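Local coordinates for Alr3699 protein (Nostoc sp., PDB 4XSP) that is a two-domain protein of the GT-B glycosyltransferase clan, built from two Rossmann-like parallel sheets, and holds UDP in its second domain, at residues V240-F245 and L270-D275; Q92-Y97 and F116-P121; A204-V209 and Q234-L239. All blocks are in the same frame, centred on the assembly; numbering follows the deposited sequence.

Contact 1 of 3, residues V240-F245 and L270-D275; sequences VGDALF and LGFRAD. With UDP (uridine-5'-diphosphate), chain D.
The uracil pocket of the nucleotide-binding domain of this GT-B fold is built where Val240, Gly241 and Asp242 meet Gly271, Phe272 and Arg273, at the C-terminal ends of two neighbouring parallel strands. The backbone of Arg273 reads the base with a pair of bonds: its N donates to UDP O4 (3.1 Å), and its O accepts from UDP N3 at 2.7 Å. Phe272 lays a ring face against the uracil, with CE1 3.3 Å from UDP N3; a trans chi1 of -176° carries the ring there, and a flat aromatic suits a flat base. Asp242 lies beside Phe272 and points the same way, its OD2 3.7 Å from Phe272 CB. The two segments are joined by a bond from Gly241 N to Gly271 O (3.0 Å). One water accepts from Gly271 N and donates to Gly241 O, closing a second link. Both glycines have positive phi, and at Gly241 a CB would press on the carbonyl O of Val240. Val240 is a compact branched residue for a buried spot, and its CG1 touches both UDP O4 (3.5 Å) and Arg273 CB (3.7 Å). The guanidinium of Arg273 turns away from the base into a salt bridge with Asp275, NH1 reaching the syn lone pair of OD1 almost straight (177°). UDP is also hydrogen-bonded to Glu302 and to the backbone N of Arg298 and Val299. Strand 235-240 pairs with strand 267-271 on one side and strand 207-212 on the other, while helix 276-281 packs on Val240, Leu270 and Arg273.

Contact 2 of 3, residues Q92-Y97 and F116-P121; sequences QTAHEY and FIARRP
Arg120 bends sharply at chi2 (-77°), after a chi1 of -56° that sets CG opposite the carbonyl carbon, and so swings its guanidinium to the carbonyls of His95 and Tyr97. NE donates to Tyr97 O at 2.8 Å, close to the guanidinium plane and nearly in line with the carbonyl. NH2 reaches His95 O at 2.7 Å on a lone pair in the carbonyl plane, somewhat out of the guanidinium plane; both bonds are bent at the hydrogen. NH1 donates to Arg119 O (2.9 Å), so all three nitrogens are tied to main chain and the group's rotation is fixed. Arginine suits the place, since its N-H groups can serve carbonyls of the type I beta turn Ala94-Tyr97. The His95 ring lies obliquely beside the guanidinium, their planes 45° apart. Ala94 CB also meets Ala118 CB at 3.7 Å, small residues that let the helices come close. This surface contact joins two helix ends of the N-terminal Rossmann-like GT-B domain. Arg119, the first residue beyond helix 105-118, takes positive phi and turns the chain toward strand 122-126. Thr93 and Ala94 of helix 85-94 pack on Leu10 of strand 9-13, and Phe116 of helix 105-118 meets Phe116 and Phe150 of the second subunit.

Contact 3 of 3, residues A204-V209 and Q234-L239; sequences ANNFVV and QVTAIL
Phe207 to Val209 and Val235 to Ala237 pair in parallel register, the first and last strands of a right-handed beta-alpha-beta crossover through helix 221-228 in a Rossmann-like sheet. The main-chain ladder has four bonds: Phe207 N to Gln234 O, Thr236 N to Phe207 O, Val209 N to Thr236 O (2.8 Å, nearly straight at 172°) and Ile238 N to Val209 O. CA-H...O contacts fill in between, as from Val235 CA to Phe207 O (3.2 Å).

Apolar contacts lie on both faces. Val209 CG2 meets Val235 CG1 at 4.0 Å on the face covered by Leu224 and Leu228 of helix 221-228, where beta-branched valines suit an extended backbone. On the other face Val208 CG1 packs tightly against Ile238 CD1 (3.5 Å). Thr236 sits on this same face; its chi1 of 63° directs CG2 toward the Asn206 amide and OG1 toward Asn206 CB and Val208 CG2, and OG1 is buried with no polar partner in the model.

Just before strand 207-212, a side-chain hydrogen bond adds to the ladder. The asparagine amide offers an N-H that reaches across: Asn206 ND2 donates to Gln234 O at 3.1 Å, in its own amide plane, from the opposite face of that carbonyl to Phe207 N.

Overall arrangement
From the N terminus, contact 2 comes first: it closes the loop from helix 85-94 through strand 99-102 and helix 105-118, at the far end of the first domain. Contact 3 follows in the second domain, joining the strands on either side of helix 221-228. Contact 1 then ties the end of strand 235-240 to that of strand 267-271, across helix 248-261. The three loops run in series, none enclosing or crossing another. Contacts 3 and 1 share strand 235-240 and touch where Leu270 meets Ile238 and Leu239, and both belong to the sheet whose strand ends carry the UDP pocket. Contact 2 stands apart, its centre about 38 Å from that of contact 1.

Contact 1 of 3, residues V240-F245 and L270-D275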
# COMPACT_ATOMS: atom_id res chain seq x y z
N VAL B 240 -18.79 18.94 31.32
CA VAL B 240 -18.80 19.62 30.05
C VAL B 240 -18.25 18.65 29.01
O VAL B 240 -17.17 18.09 29.21
CB VAL B 240 -17.95 20.87 30.10
CG1 VAL B 240 -17.97 21.56 28.76
CG2 VAL B 240 -18.48 21.79 31.22
N GLY B 241 -19.00 18.49 27.92
CA GLY B 241 -18.69 17.50 26.90
C GLY B 241 -19.95 16.74 26.51
O GLY B 241 -20.89 16.61 27.29
N ASP B 242 -19.97 16.25 25.28
CA ASP B 242 -21.09 15.42 24.80
C ASP B 242 -20.70 13.95 24.83
O ASP B 242 -19.54 13.59 25.08
CB ASP B 242 -21.58 15.87 23.41
CG ASP B 242 -20.49 15.87 22.36
OD1 ASP B 242 -19.37 15.39 22.66
OD2 ASP B 242 -20.75 16.36 21.24
N ALA B 243 -21.69 13.10 24.60
CA ALA B 243 -21.50 11.66 24.69
C ALA B 243 -20.95 11.12 23.38
O ALA B 243 -21.44 11.45 22.28
CB ALA B 243 -22.81 10.98 25.06
N LEU B 244 -19.92 10.29 23.50
CA LEU B 244 -19.31 9.67 22.35
C LEU B 244 -20.25 8.60 21.78
O LEU B 244 -20.98 7.95 22.55
CB LEU B 244 -17.97 9.05 22.77
CG LEU B 244 -17.07 8.47 21.69
CD1 LEU B 244 -16.90 9.44 20.53
CD2 LEU B 244 -15.73 8.11 22.32
N PHE B 245 -20.25 8.46 20.45
CA PHE B 245 -21.04 7.42 19.75
C PHE B 245 -20.68 6.05 20.33
O PHE B 245 -19.54 5.59 20.21
CB PHE B 245 -20.81 7.47 18.22
CG PHE B 245 -21.33 6.26 17.45
CD1 PHE B 245 -22.69 6.13 17.13
CD2 PHE B 245 -20.45 5.25 17.03
CE1 PHE B 245 -23.15 5.02 16.43
CE2 PHE B 245 -20.92 4.15 16.32
CZ PHE B 245 -22.27 4.03 16.02
N LEU B 270 -23.65 19.98 30.79
CA LEU B 270 -23.79 21.11 29.88
C LEU B 270 -23.76 20.66 28.44
O LEU B 270 -24.10 21.43 27.52
CB LEU B 270 -22.70 22.14 30.15
CG LEU B 270 -22.88 22.95 31.44
CD1 LEU B 270 -21.88 24.10 31.48
CD2 LEU B 270 -24.27 23.51 31.55
N GLY B 271 -23.36 19.42 28.21
CA GLY B 271 -23.16 18.95 26.83
C GLY B 271 -21.96 19.66 26.22
O GLY B 271 -21.19 20.31 26.92
N PHE B 272 -21.81 19.56 24.91
CA PHE B 272 -20.65 20.12 24.27
C PHE B 272 -20.66 21.61 24.38
O PHE B 272 -21.70 22.25 24.19
CB PHE B 272 -20.57 19.76 22.80
CG PHE B 272 -19.31 20.25 22.14
CD1 PHE B 272 -18.14 19.49 22.18
CD2 PHE B 272 -19.27 21.51 21.53
CE1 PHE B 272 -16.98 19.94 21.60
CE2 PHE B 272 -18.10 21.97 20.95
CZ PHE B 272 -16.96 21.19 20.99
N ARG B 273 -19.48 22.16 24.67
CA ARG B 273 -19.28 23.59 24.80
C ARG B 273 -17.99 24.01 24.09
O ARG B 273 -16.98 23.30 24.17
CB ARG B 273 -19.22 23.93 26.28
CG ARG B 273 -20.60 24.02 26.94
CD ARG B 273 -21.28 25.31 26.53
NE ARG B 273 -22.38 25.64 27.39
CZ ARG B 273 -22.49 26.73 28.14
NH1 ARG B 273 -21.55 27.66 28.17
NH2 ARG B 273 -23.59 26.87 28.87
N ALA B 274 -18.04 25.14 23.40
CA ALA B 274 -16.87 25.72 22.74
C ALA B 274 -16.24 26.80 23.63
O ALA B 274 -15.10 27.17 23.43
CB ALA B 274 -17.25 26.32 21.40
N ASP B 275 -16.99 27.27 24.62
CA ASP B 275 -16.52 28.35 25.49
C ASP B 275 -15.85 27.78 26.75
O ASP B 275 -16.16 28.19 27.86
CB ASP B 275 -17.68 29.34 25.80
CG ASP B 275 -18.86 28.67 26.55
OD1 ASP B 275 -19.05 27.45 26.39
OD2 ASP B 275 -19.58 29.35 27.33
N1 UDP D . -13.41 20.13 24.61
C2 UDP D . -14.32 21.04 24.04
N3 UDP D . -15.61 21.04 24.42
C4 UDP D . -16.07 20.14 25.33
C5 UDP D . -15.19 19.21 25.90
C6 UDP D . -13.85 19.24 25.51
O2 UDP D . -13.97 21.88 23.18
O4 UDP D . -17.28 20.17 25.65
C1' UDP D . -11.99 20.16 24.21
C2' UDP D . -11.01 20.50 25.34
O2' UDP D . -10.94 21.92 25.59
C3' UDP D . -9.71 19.93 24.82
C4' UDP D . -10.17 18.70 24.02
O4' UDP D . -11.52 18.89 23.74
O3' UDP D . -9.05 20.91 23.98
C5' UDP D . -10.10 17.41 24.81
O5' UDP D . -8.72 17.10 24.89
PA UDP D . -8.09 16.09 25.96
O1A UDP D . -8.30 16.70 27.34
O2A UDP D . -6.65 15.93 25.55
O3A UDP D . -9.00 14.74 25.78
PB UDP D . -8.69 13.44 24.82
O1B UDP D . -9.57 12.38 25.39
O2B UDP D . -7.22 13.14 25.06
O3B UDP D . -9.05 13.91 23.44
O HOH W 1 -22.34 17.30 29.43

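Contact 2 of 3, residues Q92-Y97 and F116-P121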
# COMPACT_ATOMS: atom_id res chain seq x y z
N GLN B 92 -0.70 10.41 -4.92
CA GLN B 92 -0.67 11.39 -6.01
C GLN B 92 -0.67 12.82 -5.47
O GLN B 92 -0.05 13.69 -6.04
CB GLN B 92 -1.85 11.23 -6.98
CG GLN B 92 -1.66 12.05 -8.26
CD GLN B 92 -2.95 12.61 -8.82
OE1 GLN B 92 -4.04 12.20 -8.42
NE2 GLN B 92 -2.83 13.53 -9.78
N THR B 93 -1.40 13.05 -4.38
CA THR B 93 -1.37 14.34 -3.68
C THR B 93 0.01 14.60 -3.12
O THR B 93 0.57 15.68 -3.27
CB THR B 93 -2.37 14.35 -2.52
OG1 THR B 93 -3.68 14.11 -3.02
CG2 THR B 93 -2.39 15.71 -1.81
N ALA B 94 0.59 13.58 -2.50
CA ALA B 94 1.92 13.72 -1.92
C ALA B 94 2.97 14.24 -2.91
O ALA B 94 3.93 14.90 -2.49
CB ALA B 94 2.36 12.42 -1.28
N HIS B 95 2.78 13.96 -4.21
CA HIS B 95 3.73 14.43 -5.25
C HIS B 95 3.99 15.94 -5.25
O HIS B 95 5.12 16.38 -5.43
CB HIS B 95 3.30 14.00 -6.66
CG HIS B 95 4.17 14.56 -7.75
ND1 HIS B 95 5.51 14.22 -7.88
CD2 HIS B 95 3.91 15.44 -8.75
CE1 HIS B 95 6.02 14.87 -8.91
NE2 HIS B 95 5.07 15.62 -9.46
N GLU B 96 2.95 16.74 -5.07
CA GLU B 96 3.12 18.19 -5.03
C GLU B 96 3.39 18.73 -3.63
O GLU B 96 3.39 19.93 -3.43
CB GLU B 96 1.87 18.86 -5.58
CG GLU B 96 0.60 18.39 -4.91
CD GLU B 96 -0.50 18.13 -5.90
OE1 GLU B 96 -0.19 18.19 -7.11
OE2 GLU B 96 -1.65 17.88 -5.48
N TYR B 97 3.62 17.85 -2.65
CA TYR B 97 3.97 18.29 -1.32
C TYR B 97 5.39 17.85 -1.02
O TYR B 97 5.95 17.06 -1.79
CB TYR B 97 2.93 17.79 -0.31
CG TYR B 97 1.66 18.59 -0.49
CD1 TYR B 97 0.71 18.21 -1.41
CD2 TYR B 97 1.47 19.77 0.20
CE1 TYR B 97 -0.42 18.96 -1.63
CE2 TYR B 97 0.34 20.55 0.00
CZ TYR B 97 -0.60 20.14 -0.93
OH TYR B 97 -1.73 20.90 -1.12
N PHE B 116 6.93 6.04 0.80
CA PHE B 116 7.83 5.28 -0.02
C PHE B 116 7.48 5.35 -1.50
O PHE B 116 8.35 5.59 -2.29
CB PHE B 116 8.29 3.93 0.54
CG PHE B 116 7.22 2.91 0.76
CD1 PHE B 116 6.66 2.22 -0.30
CD2 PHE B 116 6.84 2.56 2.04
CE1 PHE B 116 5.72 1.25 -0.09
CE2 PHE B 116 5.89 1.59 2.25
CZ PHE B 116 5.33 0.93 1.19
N ILE B 117 6.22 5.24 -1.86
CA ILE B 117 5.83 5.38 -3.25
C ILE B 117 6.00 6.76 -3.88
O ILE B 117 6.57 6.86 -4.92
CB ILE B 117 4.40 4.92 -3.43
CG1 ILE B 117 4.27 3.55 -2.83
CG2 ILE B 117 4.00 4.98 -4.88
CD1 ILE B 117 3.12 2.74 -3.36
N ALA B 118 5.56 7.81 -3.19
CA ALA B 118 5.70 9.16 -3.71
C ALA B 118 7.07 9.75 -3.47
O ALA B 118 7.35 10.84 -3.94
CB ALA B 118 4.64 10.07 -3.10
N ARG B 119 7.92 9.05 -2.73
CA ARG B 119 9.29 9.50 -2.40
C ARG B 119 9.32 10.84 -1.67
O ARG B 119 9.98 11.79 -2.07
CB ARG B 119 10.20 9.51 -3.64
CG ARG B 119 10.08 8.23 -4.47
CD ARG B 119 11.35 7.92 -5.24
NE ARG B 119 12.12 6.87 -4.58
CZ ARG B 119 13.44 6.74 -4.60
NH1 ARG B 119 14.21 7.59 -5.28
NH2 ARG B 119 14.01 5.73 -3.94
N ARG B 120 8.60 10.88 -0.56
CA ARG B 120 8.60 12.05 0.30
C ARG B 120 8.86 11.63 1.73
O ARG B 120 8.42 10.57 2.16
CB ARG B 120 7.26 12.79 0.19
CG ARG B 120 6.87 13.21 -1.22
CD ARG B 120 7.66 14.43 -1.62
NE ARG B 120 7.32 14.94 -2.95
CZ ARG B 120 7.81 14.46 -4.10
NH1 ARG B 120 8.65 13.42 -4.12
NH2 ARG B 120 7.46 15.02 -5.24
N PRO B 121 9.57 12.46 2.49
CA PRO B 121 9.85 12.15 3.90
C PRO B 121 8.57 12.15 4.71
O PRO B 121 7.61 12.85 4.35
CB PRO B 121 10.74 13.30 4.37
CG PRO B 121 11.03 14.15 3.15
CD PRO B 121 10.06 13.79 2.08

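Contact 3 of 3, residues A204-V209 and Q234-L239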
# COMPACT_ATOMS: atom_id res chain seq x y z
N ALA B 204 -23.24 30.27 42.14
CA ALA B 204 -22.46 31.42 42.64
C ALA B 204 -21.99 31.18 44.05
O ALA B 204 -20.92 31.65 44.43
CB ALA B 204 -23.23 32.73 42.54
N ASN B 205 -22.78 30.44 44.81
CA ASN B 205 -22.48 30.14 46.21
C ASN B 205 -22.02 28.73 46.38
O ASN B 205 -22.07 28.22 47.48
CB ASN B 205 -23.72 30.38 47.09
CG ASN B 205 -24.30 31.79 46.93
OD1 ASN B 205 -25.22 32.00 46.15
ND2 ASN B 205 -23.74 32.75 47.63
N ASN B 206 -21.56 28.09 45.32
CA ASN B 206 -21.09 26.72 45.39
C ASN B 206 -19.59 26.60 45.24
O ASN B 206 -18.94 27.50 44.70
CB ASN B 206 -21.75 25.89 44.30
CG ASN B 206 -23.23 25.70 44.55
OD1 ASN B 206 -24.07 26.30 43.88
ND2 ASN B 206 -23.54 24.90 45.55
N PHE B 207 -19.05 25.48 45.70
CA PHE B 207 -17.72 25.11 45.29
C PHE B 207 -17.82 24.21 44.04
O PHE B 207 -18.14 23.04 44.16
CB PHE B 207 -16.96 24.39 46.40
CG PHE B 207 -15.50 24.22 46.09
CD1 PHE B 207 -15.07 23.15 45.31
CD2 PHE B 207 -14.57 25.16 46.53
CE1 PHE B 207 -13.73 23.01 45.01
CE2 PHE B 207 -13.22 25.01 46.24
CZ PHE B 207 -12.80 23.95 45.47
N VAL B 208 -17.52 24.78 42.87
CA VAL B 208 -17.71 24.09 41.60
C VAL B 208 -16.47 23.34 41.16
O VAL B 208 -15.37 23.90 41.02
CB VAL B 208 -18.07 25.10 40.49
CG1 VAL B 208 -18.33 24.42 39.16
CG2 VAL B 208 -19.27 25.93 40.90
N VAL B 209 -16.64 22.05 40.93
CA VAL B 209 -15.59 21.25 40.34
C VAL B 209 -15.97 20.97 38.90
O VAL B 209 -17.04 20.45 38.62
CB VAL B 209 -15.44 19.93 41.10
CG1 VAL B 209 -14.31 19.12 40.49
CG2 VAL B 209 -15.20 20.20 42.57
N GLN B 234 -21.99 22.02 49.67
CA GLN B 234 -21.84 23.17 48.76
C GLN B 234 -21.04 22.83 47.48
O GLN B 234 -20.89 23.69 46.62
CB GLN B 234 -21.24 24.40 49.47
CG GLN B 234 -19.74 24.40 49.70
CD GLN B 234 -19.36 23.64 50.95
OE1 GLN B 234 -20.18 22.91 51.50
NE2 GLN B 234 -18.12 23.80 51.39
N VAL B 235 -20.54 21.60 47.38
CA VAL B 235 -19.76 21.17 46.25
C VAL B 235 -20.72 20.71 45.16
O VAL B 235 -21.64 19.90 45.40
CB VAL B 235 -18.76 20.05 46.63
CG1 VAL B 235 -17.91 19.66 45.44
CG2 VAL B 235 -17.87 20.49 47.79
N THR B 236 -20.52 21.26 43.98
CA THR B 236 -21.26 20.87 42.80
C THR B 236 -20.30 20.63 41.66
O THR B 236 -19.13 21.06 41.70
CB THR B 236 -22.27 21.94 42.36
OG1 THR B 236 -21.57 23.14 42.00
CG2 THR B 236 -23.27 22.22 43.45
N ALA B 237 -20.81 19.96 40.64
CA ALA B 237 -20.01 19.52 39.52
C ALA B 237 -20.66 19.91 38.21
O ALA B 237 -21.88 19.92 38.08
CB ALA B 237 -19.79 18.02 39.56
N ILE B 238 -19.83 20.25 37.24
CA ILE B 238 -20.28 20.52 35.91
C ILE B 238 -19.53 19.58 35.01
O ILE B 238 -18.29 19.50 35.08
CB ILE B 238 -20.03 21.97 35.55
CG1 ILE B 238 -20.80 22.83 36.56
CG2 ILE B 238 -20.54 22.25 34.15
CD1 ILE B 238 -20.57 24.31 36.41
N LEU B 239 -20.29 18.83 34.20
CA LEU B 239 -19.75 17.90 33.23
C LEU B 239 -19.92 18.57 31.91
O LEU B 239 -21.06 18.81 31.46
CB LEU B 239 -20.49 16.56 33.22
CG LEU B 239 -20.54 15.89 34.59
CD1 LEU B 239 -21.09 14.47 34.50
CD2 LEU B 239 -19.17 15.91 35.25